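Local atomic coordinates of multicopper oxidase (Pseudomonas thermotolerans, PDB entry 6VOW), a protein that probably oxidises phenolic and related substrates as a laccase-type multicopper oxidase, passing their electrons through copper centres to molecular oxygen. Residues D443-T447 / G448-A452. Residues are numbered along the deposited sequence; the frame is centred on the assembly and turned at random.
Sequences DHMET and GLMAA. With CU (copper (II) ion), chain D.
The imidazole of H444 meets L449 obliquely, with the CD2 methyl approaching its ND1 side; the ring of H388 comes up against it with planes about 70° apart. ND1 binds the copper(II) ion at 2.1 Å, while NE2 makes a weak hydrogen bond to R193 O. This is the type 1 copper site of a cupredoxin domain, completed by H388 and C439, and it illustrates how a short turn can deliver both a ligand and its neighbour to one metal. L449 CD2 stands 3.3 Å from the copper, in the place where some relatives carry a methionine, and an alkyl group offers no donor there; such sites commonly have raised reduction potentials. L449 gets there with CG anti to its backbone N (chi1 -159°), its side chain running alongside that of H444, L449 CD2 lying 3.8 Å from H444 CB.

Backbone bonds accompany this pairing. L449 N donates to H444 O (2.8 Å) and G448 N more weakly to M445 O, the two bonds of a Schellman motif closing helix 442-446. G448 takes a positive phi at which a side chain would collide with T447 O. One residue earlier, T447 turns its hydroxyl back over the helix end, and OG1 donates to D443 O at 2.8 Å, tilted 31° from the carbonyl plane. A valine there would remove this donor, and D443 O would probably lose its stronger grip, keeping the weak bond from the backbone N of that residue. Across the turn, M445 of the helix and M450 of strand 450-455 run side by side, CG of M445 lying 3.8 Å from SD of M450.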
loop_
_atom_site.group_PDB
_atom_site.type_symbol
_atom_site.label_atom_id
_atom_site.label_comp_id
_atom_site.label_asym_id
_atom_site.label_seq_id
_atom_site.Cartn_x
_atom_site.Cartn_y
_atom_site.Cartn_z
ATOM N N ASP A 443 8.759 3.067 10.492
ATOM C CA ASP A 443 9.423 2.983 11.827
ATOM C C ASP A 443 9.511 1.653 12.495
ATOM O O ASP A 443 10.544 1.310 13.010
ATOM C CB ASP A 443 8.630 3.839 12.801
ATOM C CG ASP A 443 9.154 5.169 12.896
ATOM O OD1 ASP A 443 9.918 5.579 12.010
ATOM O OD2 ASP A 443 8.833 5.811 13.893
ATOM N N HIS A 444 8.433 0.912 12.548
ATOM C CA HIS A 444 8.496 -0.395 13.170
ATOM C C HIS A 444 9.295 -1.340 12.353
ATOM O O HIS A 444 9.958 -2.176 12.948
ATOM C CB HIS A 444 7.137 -1.012 13.336
ATOM C CG HIS A 444 6.297 -0.299 14.312
ATOM N ND1 HIS A 444 5.004 -0.665 14.543
ATOM C CD2 HIS A 444 6.538 0.785 15.094
ATOM C CE1 HIS A 444 4.484 0.125 15.464
ATOM N NE2 HIS A 444 5.389 1.024 15.803
ATOM N N MET A 445 9.199 -1.238 11.011
ATOM C CA MET A 445 9.930 -2.113 10.122
ATOM C C MET A 445 11.394 -1.810 10.331
ATOM O O MET A 445 12.190 -2.727 10.450
ATOM C CB MET A 445 9.567 -1.853 8.657
ATOM C CG MET A 445 10.481 -2.512 7.613
ATOM S SD MET A 445 10.095 -1.858 5.962
ATOM C CE MET A 445 11.164 -0.447 6.083
ATOM N N GLU A 446 11.746 -0.523 10.389
ATOM C CA GLU A 446 13.159 -0.149 10.573
ATOM C C GLU A 446 13.696 -0.391 11.958
ATOM O O GLU A 446 14.950 -0.441 12.102
ATOM C CB GLU A 446 13.449 1.288 10.189
ATOM C CG GLU A 446 13.489 1.525 8.655
ATOM C CD GLU A 446 13.776 2.994 8.296
ATOM O OE1 GLU A 446 13.600 3.328 7.101
ATOM O OE2 GLU A 446 14.158 3.842 9.171
ATOM N N THR A 447 12.819 -0.520 12.978
ATOM C CA THR A 447 13.305 -0.728 14.333
ATOM C C THR A 447 13.045 -2.147 14.727
ATOM O O THR A 447 12.810 -2.402 15.900
ATOM C CB THR A 447 12.715 0.287 15.341
ATOM O OG1 THR A 447 11.273 0.209 15.423
ATOM C CG2 THR A 447 13.136 1.674 14.918
ATOM N N GLY A 448 13.036 -3.071 13.757
ATOM C CA GLY A 448 12.984 -4.494 14.089
ATOM C C GLY A 448 11.836 -5.387 13.591
ATOM O O GLY A 448 11.970 -6.622 13.604
ATOM N N LEU A 449 10.710 -4.813 13.172
ATOM C CA LEU A 449 9.514 -5.621 12.899
ATOM C C LEU A 449 9.504 -6.077 11.435
ATOM O O LEU A 449 8.684 -5.652 10.611
ATOM C CB LEU A 449 8.271 -4.824 13.261
ATOM C CG LEU A 449 6.975 -5.567 13.521
ATOM C CD1 LEU A 449 7.225 -6.734 14.476
ATOM C CD2 LEU A 449 5.937 -4.587 14.092
ATOM N N MET A 450 10.449 -6.963 11.125
ATOM C CA MET A 450 10.607 -7.483 9.808
ATOM C C MET A 450 11.285 -8.821 9.895
ATOM O O MET A 450 12.124 -9.077 10.783
ATOM C CB MET A 450 11.360 -6.532 8.919
ATOM C CG MET A 450 11.772 -7.074 7.571
ATOM S SD MET A 450 11.919 -5.767 6.342
ATOM C CE MET A 450 13.486 -4.948 6.649
ATOM N N ALA A 451 10.877 -9.690 9.001
ATOM C CA ALA A 451 11.540 -10.932 8.857
ATOM C C ALA A 451 11.524 -11.305 7.396
ATOM O O ALA A 451 10.986 -10.597 6.542
ATOM C CB ALA A 451 10.834 -11.946 9.687
ATOM N N ALA A 452 12.176 -12.399 7.103
ATOM C CA ALA A 452 12.256 -12.901 5.770
ATOM C C ALA A 452 11.737 -14.350 5.779
ATOM O O ALA A 452 12.039 -15.140 6.691
ATOM C CB ALA A 452 13.690 -12.813 5.278
HETATM CU CU CU D . 3.918 -2.019 13.416
#